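Local atomic coordinates of LasR-specific antiactivator QslA domain-containing protein (Pseudomonas aeruginosa, PDB entry 4NG2), a protein that probably acts as an antiactivator of quorum sensing by binding the transcriptional regulator LasR and keeping it from activating its target genes. Residues E[26-34]-E[44-55]; E[54-63]-E[93-102]. All coordinates share one frame; numbering follows the deposited sequence.

Interaction 1. Residues E[26-34]-E[44-55]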
loop_
_atom_site.group_PDB
_atom_site.type_symbol
_atom_site.label_atom_id
_atom_site.label_comp_id
_atom_site.label_asym_id
_atom_site.label_seq_id
_atom_site.Cartn_x
_atom_site.Cartn_y
_atom_site.Cartn_z
ATOM N N ARG E 26 -2.707 21.090 -9.667
ATOM C CA ARG E 26 -1.544 20.628 -10.423
ATOM C C ARG E 26 -1.766 19.125 -10.375
ATOM O O ARG E 26 -2.521 18.659 -9.531
ATOM C CB ARG E 26 -0.199 21.044 -9.790
ATOM C CG ARG E 26 0.181 20.349 -8.465
ATOM C CD ARG E 26 1.711 20.351 -8.175
ATOM N NE ARG E 26 2.242 21.632 -7.684
ATOM C CZ ARG E 26 2.755 21.837 -6.468
ATOM N NH1 ARG E 26 2.820 20.848 -5.585
ATOM N NH2 ARG E 26 3.201 23.040 -6.129
ATOM N N TYR E 27 -1.168 18.356 -11.269
ATOM C CA TYR E 27 -1.532 16.925 -11.347
ATOM C C TYR E 27 -2.947 16.748 -11.912
ATOM O O TYR E 27 -3.542 15.679 -11.787
ATOM C CB TYR E 27 -1.423 16.200 -9.975
ATOM C CG TYR E 27 -0.070 16.334 -9.313
ATOM C CD1 TYR E 27 1.081 16.451 -10.079
ATOM C CD2 TYR E 27 0.057 16.378 -7.927
ATOM C CE1 TYR E 27 2.322 16.595 -9.504
ATOM C CE2 TYR E 27 1.303 16.527 -7.329
ATOM C CZ TYR E 27 2.439 16.635 -8.128
ATOM O OH TYR E 27 3.704 16.786 -7.577
ATOM N N LYS E 28 -3.486 17.805 -12.512
ATOM C CA LYS E 28 -4.791 17.727 -13.160
ATOM C C LYS E 28 -4.816 16.507 -14.071
ATOM O O LYS E 28 -5.688 15.648 -13.970
ATOM C CB LYS E 28 -5.040 18.990 -13.996
ATOM C CG LYS E 28 -6.094 19.950 -13.445
ATOM C CD LYS E 28 -6.430 21.043 -14.464
ATOM C CE LYS E 28 -5.238 21.962 -14.741
ATOM N NZ LYS E 28 -5.433 23.358 -14.202
ATOM N N ASP E 29 -3.817 16.438 -14.939
ATOM C CA ASP E 29 -3.742 15.442 -16.002
ATOM C C ASP E 29 -3.497 14.005 -15.515
ATOM O O ASP E 29 -3.994 13.037 -16.109
ATOM C CB ASP E 29 -2.628 15.849 -16.966
ATOM C CG ASP E 29 -2.823 17.255 -17.526
ATOM O OD1 ASP E 29 -3.989 17.717 -17.625
ATOM O OD2 ASP E 29 -1.807 17.896 -17.870
ATOM N N LEU E 30 -2.732 13.885 -14.432
ATOM C CA LEU E 30 -2.309 12.598 -13.898
ATOM C C LEU E 30 -3.361 11.932 -13.035
ATOM O O LEU E 30 -3.155 10.809 -12.573
ATOM C CB LEU E 30 -1.027 12.767 -13.096
ATOM C CG LEU E 30 0.120 13.360 -13.913
ATOM C CD1 LEU E 30 1.324 13.699 -13.031
ATOM C CD2 LEU E 30 0.501 12.385 -15.025
ATOM N N MET E 31 -4.490 12.607 -12.828
ATOM C CA MET E 31 -5.615 12.017 -12.087
ATOM C C MET E 31 -6.446 11.051 -12.957
ATOM O O MET E 31 -6.633 11.282 -14.146
ATOM C CB MET E 31 -6.517 13.116 -11.497
ATOM C CG MET E 31 -5.867 13.995 -10.420
ATOM S SD MET E 31 -5.506 13.164 -8.847
ATOM C CE MET E 31 -7.115 12.679 -8.227
ATOM N N VAL E 32 -6.946 9.977 -12.355
ATOM C CA VAL E 32 -7.701 8.976 -13.078
ATOM C C VAL E 32 -8.914 8.544 -12.254
ATOM O O VAL E 32 -8.877 8.587 -11.021
ATOM C CB VAL E 32 -6.827 7.731 -13.418
ATOM C CG1 VAL E 32 -5.652 8.115 -14.337
ATOM C CG2 VAL E 32 -6.336 7.042 -12.138
ATOM N N GLU E 33 -9.989 8.120 -12.922
ATOM C CA GLU E 33 -11.221 7.763 -12.220
ATOM C C GLU E 33 -11.650 6.309 -12.420
ATOM O O GLU E 33 -11.687 5.794 -13.543
ATOM C CB GLU E 33 -12.374 8.690 -12.636
ATOM C CG GLU E 33 -11.941 10.079 -13.107
ATOM C CD GLU E 33 -11.462 10.969 -11.974
ATOM O OE1 GLU E 33 -11.990 10.845 -10.841
ATOM O OE2 GLU E 33 -10.551 11.787 -12.225
ATOM N N ILE E 34 -11.975 5.664 -11.307
ATOM C CA ILE E 34 -12.628 4.369 -11.301
ATOM C C ILE E 34 -14.115 4.595 -11.015
ATOM O O ILE E 34 -14.529 4.692 -9.852
ATOM C CB ILE E 34 -12.010 3.449 -10.246
ATOM C CG1 ILE E 34 -10.603 3.026 -10.697
ATOM C CG2 ILE E 34 -12.906 2.228 -10.000
ATOM C CD1 ILE E 34 -9.844 2.268 -9.663
ATOM N N SER E 44 -11.051 8.430 -6.830
ATOM C CA SER E 44 -10.293 9.391 -7.619
ATOM C C SER E 44 -8.859 9.263 -7.165
ATOM O O SER E 44 -8.573 9.425 -5.985
ATOM C CB SER E 44 -10.797 10.802 -7.370
ATOM O OG SER E 44 -12.215 10.827 -7.403
ATOM N N LEU E 45 -7.962 8.979 -8.102
ATOM C CA LEU E 45 -6.649 8.424 -7.782
ATOM C C LEU E 45 -5.584 9.138 -8.579
ATOM O O LEU E 45 -5.728 9.290 -9.780
ATOM C CB LEU E 45 -6.632 6.946 -8.174
ATOM C CG LEU E 45 -6.670 5.804 -7.158
ATOM C CD1 LEU E 45 -7.214 6.235 -5.822
ATOM C CD2 LEU E 45 -7.424 4.577 -7.727
ATOM N N LEU E 46 -4.520 9.580 -7.920
ATOM C CA LEU E 46 -3.409 10.239 -8.607
ATOM C C LEU E 46 -2.386 9.215 -9.059
ATOM O O LEU E 46 -1.941 8.407 -8.254
ATOM C CB LEU E 46 -2.721 11.225 -7.674
ATOM C CG LEU E 46 -1.270 11.513 -8.021
ATOM C CD1 LEU E 46 -1.209 12.453 -9.188
ATOM C CD2 LEU E 46 -0.571 12.120 -6.825
ATOM N N TRP E 47 -2.016 9.255 -10.339
ATOM C CA TRP E 47 -1.081 8.289 -10.925
ATOM C C TRP E 47 0.118 9.025 -11.498
ATOM O O TRP E 47 -0.028 10.127 -12.017
ATOM C CB TRP E 47 -1.750 7.477 -12.027
ATOM C CG TRP E 47 -1.354 6.043 -12.046
ATOM C CD1 TRP E 47 -0.436 5.444 -12.873
ATOM C CD2 TRP E 47 -1.867 5.011 -11.206
ATOM N NE1 TRP E 47 -0.345 4.110 -12.586
ATOM C CE2 TRP E 47 -1.219 3.813 -11.571
ATOM C CE3 TRP E 47 -2.809 4.980 -10.173
ATOM C CZ2 TRP E 47 -1.478 2.600 -10.930
ATOM C CZ3 TRP E 47 -3.068 3.778 -9.545
ATOM C CH2 TRP E 47 -2.410 2.605 -9.922
ATOM N N PRO E 48 1.309 8.425 -11.384
ATOM C CA PRO E 48 2.547 9.081 -11.812
ATOM C C PRO E 48 2.588 9.360 -13.305
ATOM O O PRO E 48 3.366 10.211 -13.737
ATOM C CB PRO E 48 3.636 8.067 -11.434
ATOM C CG PRO E 48 3.030 7.291 -10.294
ATOM C CD PRO E 48 1.568 7.179 -10.646
ATOM N N VAL E 49 1.788 8.636 -14.079
ATOM C CA VAL E 49 1.710 8.881 -15.504
ATOM C C VAL E 49 0.260 8.813 -15.917
ATOM O O VAL E 49 -0.554 8.234 -15.197
ATOM C CB VAL E 49 2.514 7.843 -16.316
ATOM C CG1 VAL E 49 3.904 7.687 -15.741
ATOM C CG2 VAL E 49 1.795 6.513 -16.341
ATOM N N PRO E 50 -0.074 9.407 -17.078
ATOM C CA PRO E 50 -1.452 9.276 -17.559
ATOM C C PRO E 50 -1.732 7.801 -17.794
ATOM O O PRO E 50 -0.921 7.116 -18.419
ATOM C CB PRO E 50 -1.446 10.056 -18.884
ATOM C CG PRO E 50 -0.014 10.097 -19.313
ATOM C CD PRO E 50 0.796 10.110 -18.042
ATOM N N ALA E 51 -2.861 7.319 -17.293
ATOM C CA ALA E 51 -3.134 5.900 -17.296
ATOM C C ALA E 51 -4.614 5.550 -17.263
ATOM O O ALA E 51 -4.971 4.433 -16.850
ATOM C CB ALA E 51 -2.408 5.230 -16.113
ATOM N N GLN E 52 -5.473 6.477 -17.692
ATOM C CA GLN E 52 -6.927 6.218 -17.725
ATOM C C GLN E 52 -7.334 4.955 -18.523
ATOM O O GLN E 52 -8.118 4.127 -18.022
ATOM C CB GLN E 52 -7.704 7.454 -18.206
ATOM C CG GLN E 52 -8.619 8.064 -17.128
ATOM C CD GLN E 52 -9.821 7.188 -16.848
ATOM O OE1 GLN E 52 -10.365 6.606 -17.771
ATOM N NE2 GLN E 52 -10.240 7.087 -15.586
ATOM N N PRO E 53 -6.779 4.778 -19.746
ATOM C CA PRO E 53 -7.064 3.544 -20.495
ATOM C C PRO E 53 -6.675 2.293 -19.721
ATOM O O PRO E 53 -7.508 1.401 -19.604
ATOM C CB PRO E 53 -6.206 3.666 -21.751
ATOM C CG PRO E 53 -5.872 5.156 -21.873
ATOM C CD PRO E 53 -5.821 5.655 -20.448
ATOM N N ALA E 54 -5.457 2.212 -19.189
ATOM C CA ALA E 54 -5.134 1.062 -18.347
ATOM C C ALA E 54 -6.177 0.936 -17.250
ATOM O O ALA E 54 -6.646 -0.147 -16.962
ATOM C CB ALA E 54 -3.734 1.163 -17.765
ATOM N N ILE E 55 -6.581 2.044 -16.646
ATOM C CA ILE E 55 -7.593 1.954 -15.590
ATOM C C ILE E 55 -8.864 1.290 -16.139
ATOM O O ILE E 55 -9.323 0.257 -15.615
ATOM C CB ILE E 55 -7.887 3.340 -14.915
ATOM C CG1 ILE E 55 -6.675 3.809 -14.098
ATOM C CG2 ILE E 55 -9.118 3.270 -14.002
ATOM C CD1 ILE E 55 -6.548 3.131 -12.757
#
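Val32 and Leu45 form the central, hydrogen-bonded pair of a two-stranded antiparallel beta hairpin, in which strands 31-34 and 44-46 run with axes 4.8 Å apart at 147°. Val32 N gives to Leu45 O at 2.9 Å and Leu45 N returns a bond to Val32 O; just past the strand, Trp47 N donates a hydrogen bond to Leu30 O at 3.0 Å. Met31 and Leu46 share one face of the hairpin, their side chains crossing at about a right angle. Bends at chi2 and chi3 (-69° and -63°) fold the Met31 thioether over its cross-strand partner Leu46, with SD 3.6 Å from Leu46 CB. The CD1 branch of Leu46 lies against CB of both Tyr27 and Leu30, while Leu30 CD2 meets the ring of Pro50 through its CD. On the other face, Val32 CG2 packs 3.8 Å from Ile55 CG1, bringing the start of helix 52-66 onto the hairpin. Ile34 joins this cluster: its CG1 touches Ile55 CG2 and its CD1 meets Leu45 CD2. A chain of another protein hydrogen-bonds with Leu46, whose O accepts from a polar side chain, and packs on Leu45, so the 43-46 strand also serves intermolecular binding. On the face that also carries Met31, Ser44 OG gives a weak hydrogen bond of 3.4 Å to Glu33 OE1.

Interaction 2. Residues E[54-63]-E[93-102]; sequences AIDKGVRQAE and AFEVAFLTRL
Phe94 and Phe98 both turn CG anti to the backbone N (chi1 165° and 178°), which swings their rings alongside helix 54-63 at Gly58, Gln61 and Ala62. The two helices run roughly parallel, crossing at -37° with axes only 7.0 Å apart, a close approach centred on Gly58. Phe94 acts as a knob in a hole formed by Ala54, Lys57, Gly58 and Gln61, its CD2 lying 3.3 Å from Gly58 CA. One turn on, Gly58 O comes 3.1 Å from Phe98 CA in a CA-H...O contact, so the backbones themselves meet where a side chain is lacking. Ala62 CB sits over one face of the Phe98 ring in a CH-pi contact, 3.9 Å from the centroid, while Gln61 CG approaches the edge of the same ring. Phe78 of helix 74-83 adds an edge-to-face partner to Phe98.

Alanines, with Ile55 and Val59, line the rest of the seam. Ala54 CB meets Ala93 CB, and the methyl of Ala97 touches both Ile55 CG2 and Val59 CG2, 3.8 Å from the latter. Farther along, Arg101 lays its CB against Ala62 CB and then bends at chi2 toward Glu63. There Arg101 NE points almost straight at Glu63 OE1, which lies at the edge of the guanidinium, in a weak hydrogen bond of 3.3 Å that is part of a salt bridge; carboxylate and guanidinium planes are steeply inclined to each other. Arg105 brings a second positive charge close to the Arg101 guanidinium, and Glu63 may partly offset the two. With Gly58 and the alanine methyls allowing so close an approach, cohesion rests mainly on apolar and ring contacts, and the long Glu63-Arg101 bond probably adds little.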
loop_
_atom_site.group_PDB
_atom_site.type_symbol
_atom_site.label_atom_id
_atom_site.label_comp_id
_atom_site.label_asym_id
_atom_site.label_seq_id
_atom_site.Cartn_x
_atom_site.Cartn_y
_atom_site.Cartn_z
ATOM N N ALA E 54 -5.457 2.212 -19.189
ATOM C CA ALA E 54 -5.134 1.062 -18.347
ATOM C C ALA E 54 -6.177 0.936 -17.250
ATOM O O ALA E 54 -6.646 -0.147 -16.962
ATOM C CB ALA E 54 -3.734 1.163 -17.765
ATOM N N ILE E 55 -6.581 2.044 -16.646
ATOM C CA ILE E 55 -7.593 1.954 -15.590
ATOM C C ILE E 55 -8.864 1.290 -16.139
ATOM O O ILE E 55 -9.323 0.257 -15.615
ATOM C CB ILE E 55 -7.887 3.340 -14.915
ATOM C CG1 ILE E 55 -6.675 3.809 -14.098
ATOM C CG2 ILE E 55 -9.118 3.270 -14.002
ATOM C CD1 ILE E 55 -6.548 3.131 -12.757
ATOM N N ASP E 56 -9.415 1.842 -17.211
ATOM C CA ASP E 56 -10.617 1.236 -17.796
ATOM C C ASP E 56 -10.456 -0.222 -18.242
ATOM O O ASP E 56 -11.409 -0.992 -18.162
ATOM C CB ASP E 56 -11.189 2.094 -18.924
ATOM C CG ASP E 56 -11.701 3.447 -18.427
ATOM O OD1 ASP E 56 -12.346 3.502 -17.341
ATOM O OD2 ASP E 56 -11.456 4.454 -19.135
ATOM N N LYS E 57 -9.270 -0.620 -18.689
ATOM C CA LYS E 57 -9.092 -2.014 -19.081
ATOM C C LYS E 57 -9.239 -2.905 -17.865
ATOM O O LYS E 57 -9.812 -3.986 -17.935
ATOM C CB LYS E 57 -7.750 -2.269 -19.785
ATOM C CG LYS E 57 -7.663 -3.668 -20.441
ATOM C CD LYS E 57 -6.296 -3.941 -21.091
ATOM C CE LYS E 57 -5.952 -2.919 -22.186
ATOM N NZ LYS E 57 -4.759 -3.330 -22.995
ATOM N N GLY E 58 -8.726 -2.441 -16.740
ATOM C CA GLY E 58 -8.909 -3.170 -15.499
ATOM C C GLY E 58 -10.344 -3.150 -14.987
ATOM O O GLY E 58 -10.784 -4.113 -14.362
ATOM N N VAL E 59 -11.072 -2.057 -15.209
ATOM C CA VAL E 59 -12.475 -2.018 -14.792
ATOM C C VAL E 59 -13.303 -2.976 -15.653
ATOM O O VAL E 59 -13.941 -3.893 -15.132
ATOM C CB VAL E 59 -13.076 -0.599 -14.843
ATOM C CG1 VAL E 59 -14.557 -0.652 -14.492
ATOM C CG2 VAL E 59 -12.349 0.320 -13.883
ATOM N N ARG E 60 -13.263 -2.787 -16.971
ATOM C CA ARG E 60 -13.987 -3.679 -17.873
ATOM C C ARG E 60 -13.606 -5.142 -17.681
ATOM O O ARG E 60 -14.470 -6.018 -17.623
ATOM C CB ARG E 60 -13.796 -3.283 -19.347
ATOM C CG ARG E 60 -14.591 -4.179 -20.305
ATOM C CD ARG E 60 -14.480 -3.731 -21.755
ATOM N NE ARG E 60 -15.270 -2.529 -22.039
ATOM C CZ ARG E 60 -15.138 -1.782 -23.136
ATOM N NH1 ARG E 60 -14.242 -2.101 -24.065
ATOM N NH2 ARG E 60 -15.901 -0.712 -23.307
ATOM N N GLN E 61 -12.311 -5.412 -17.593
ATOM C CA GLN E 61 -11.866 -6.782 -17.425
ATOM C C GLN E 61 -12.571 -7.450 -16.266
ATOM O O GLN E 61 -12.934 -8.609 -16.351
ATOM C CB GLN E 61 -10.363 -6.855 -17.179
ATOM C CG GLN E 61 -9.891 -8.272 -17.165
ATOM C CD GLN E 61 -10.355 -8.987 -18.408
ATOM O OE1 GLN E 61 -9.698 -8.934 -19.460
ATOM N NE2 GLN E 61 -11.519 -9.633 -18.313
ATOM N N ALA E 62 -12.727 -6.716 -15.173
ATOM C CA ALA E 62 -13.341 -7.241 -13.949
ATOM C C ALA E 62 -14.865 -7.378 -14.063
ATOM O O ALA E 62 -15.454 -8.342 -13.566
ATOM C CB ALA E 62 -12.980 -6.352 -12.757
ATOM N N GLU E 63 -15.502 -6.402 -14.703
ATOM C CA GLU E 63 -16.928 -6.539 -15.020
ATOM C C GLU E 63 -17.217 -7.736 -15.939
ATOM O O GLU E 63 -18.072 -8.563 -15.613
ATOM C CB GLU E 63 -17.511 -5.240 -15.572
ATOM C CG GLU E 63 -17.600 -4.179 -14.504
ATOM C CD GLU E 63 -18.257 -2.919 -14.978
ATOM O OE1 GLU E 63 -18.929 -2.265 -14.159
ATOM O OE2 GLU E 63 -18.093 -2.573 -16.163
ATOM N N ALA E 93 -1.907 0.051 -12.775
ATOM C CA ALA E 93 -3.152 0.796 -12.914
ATOM C C ALA E 93 -4.279 -0.184 -13.159
ATOM O O ALA E 93 -5.376 -0.042 -12.613
ATOM C CB ALA E 93 -3.061 1.804 -14.036
ATOM N N PHE E 94 -3.995 -1.197 -13.971
ATOM C CA PHE E 94 -4.970 -2.231 -14.269
ATOM C C PHE E 94 -5.279 -3.045 -13.022
ATOM O O PHE E 94 -6.419 -3.434 -12.806
ATOM C CB PHE E 94 -4.449 -3.129 -15.399
ATOM C CG PHE E 94 -5.196 -4.418 -15.554
ATOM C CD1 PHE E 94 -4.996 -5.463 -14.676
ATOM C CD2 PHE E 94 -6.108 -4.582 -16.578
ATOM C CE1 PHE E 94 -5.687 -6.658 -14.809
ATOM C CE2 PHE E 94 -6.810 -5.779 -16.719
ATOM C CZ PHE E 94 -6.593 -6.822 -15.821
ATOM N N GLU E 95 -4.278 -3.327 -12.202
ATOM C CA GLU E 95 -4.518 -4.139 -11.010
ATOM C C GLU E 95 -5.390 -3.393 -10.016
ATOM O O GLU E 95 -6.315 -3.964 -9.435
ATOM C CB GLU E 95 -3.210 -4.497 -10.312
ATOM C CG GLU E 95 -2.228 -5.265 -11.156
ATOM C CD GLU E 95 -0.920 -5.525 -10.429
ATOM O OE1 GLU E 95 -0.557 -4.752 -9.502
ATOM O OE2 GLU E 95 -0.255 -6.514 -10.785
ATOM N N VAL E 96 -5.058 -2.118 -9.810
ATOM C CA VAL E 96 -5.798 -1.274 -8.892
ATOM C C VAL E 96 -7.261 -1.171 -9.354
ATOM O O VAL E 96 -8.169 -1.369 -8.561
ATOM C CB VAL E 96 -5.132 0.126 -8.696
ATOM C CG1 VAL E 96 -6.048 1.064 -7.925
ATOM C CG2 VAL E 96 -3.828 -0.012 -7.945
ATOM N N ALA E 97 -7.489 -0.921 -10.641
ATOM C CA ALA E 97 -8.859 -0.778 -11.146
ATOM C C ALA E 97 -9.664 -2.066 -10.988
ATOM O O ALA E 97 -10.763 -2.056 -10.447
ATOM C CB ALA E 97 -8.856 -0.331 -12.593
ATOM N N PHE E 98 -9.088 -3.171 -11.454
ATOM C CA PHE E 98 -9.732 -4.490 -11.446
ATOM C C PHE E 98 -10.112 -4.910 -10.021
ATOM O O PHE E 98 -11.189 -5.479 -9.776
ATOM C CB PHE E 98 -8.756 -5.482 -12.086
ATOM C CG PHE E 98 -9.218 -6.901 -12.126
ATOM C CD1 PHE E 98 -9.202 -7.682 -10.987
ATOM C CD2 PHE E 98 -9.595 -7.489 -13.334
ATOM C CE1 PHE E 98 -9.608 -9.025 -11.038
ATOM C CE2 PHE E 98 -9.992 -8.829 -13.402
ATOM C CZ PHE E 98 -9.996 -9.600 -12.259
ATOM N N LEU E 99 -9.226 -4.626 -9.074
ATOM C CA LEU E 99 -9.463 -5.024 -7.691
ATOM C C LEU E 99 -10.485 -4.106 -7.024
ATOM O O LEU E 99 -11.325 -4.565 -6.270
ATOM C CB LEU E 99 -8.145 -5.108 -6.917
ATOM C CG LEU E 99 -7.415 -6.431 -7.209
ATOM C CD1 LEU E 99 -5.905 -6.349 -7.011
ATOM C CD2 LEU E 99 -7.992 -7.547 -6.363
ATOM N N THR E 100 -10.439 -2.819 -7.339
ATOM C CA THR E 100 -11.441 -1.888 -6.842
ATOM C C THR E 100 -12.838 -2.289 -7.304
ATOM O O THR E 100 -13.811 -2.202 -6.541
ATOM C CB THR E 100 -11.155 -0.470 -7.295
ATOM O OG1 THR E 100 -9.956 -0.018 -6.664
ATOM C CG2 THR E 100 -12.288 0.449 -6.902
ATOM N N ARG E 101 -12.925 -2.739 -8.553
ATOM C CA ARG E 101 -14.172 -3.260 -9.093
ATOM C C ARG E 101 -14.622 -4.530 -8.369
ATOM O O ARG E 101 -15.818 -4.728 -8.167
ATOM C CB ARG E 101 -14.080 -3.486 -10.606
ATOM C CG ARG E 101 -15.436 -3.751 -11.239
ATOM C CD ARG E 101 -16.487 -2.790 -10.682
ATOM N NE ARG E 101 -17.846 -3.096 -11.129
ATOM C CZ ARG E 101 -18.736 -3.807 -10.434
ATOM N NH1 ARG E 101 -18.427 -4.303 -9.244
ATOM N NH2 ARG E 101 -19.945 -4.029 -10.934
ATOM N N LEU E 102 -13.682 -5.385 -7.968
ATOM C CA LEU E 102 -14.050 -6.566 -7.172
ATOM C C LEU E 102 -14.340 -6.204 -5.704
ATOM O O LEU E 102 -14.707 -7.073 -4.893
ATOM C CB LEU E 102 -12.963 -7.641 -7.200
ATOM C CG LEU E 102 -12.432 -8.252 -8.492
ATOM C CD1 LEU E 102 -11.648 -9.497 -8.136
ATOM C CD2 LEU E 102 -13.553 -8.601 -9.442
#

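Helix 52-66 is common to both contacts: interaction 1 sets its first turn on the beta hairpin, and interaction 2 packs its next turns against helix 88-107. Ile55 belongs to both, one side of it facing the hairpin and its CD1 reaching Ala93. Although their centres are 13 Å apart, the contacts also touch directly, with Trp47 CZ2 3.2 Å from Ala93 CA and Ile34 CD1 3.5 Å from Ala97 CA, making one continuous apolar core. Their surroundings differ: interaction 1 borders the chain of another protein, whereas around interaction 2 Phe98, Leu99 and Leu102 pack on a second subunit of this protein.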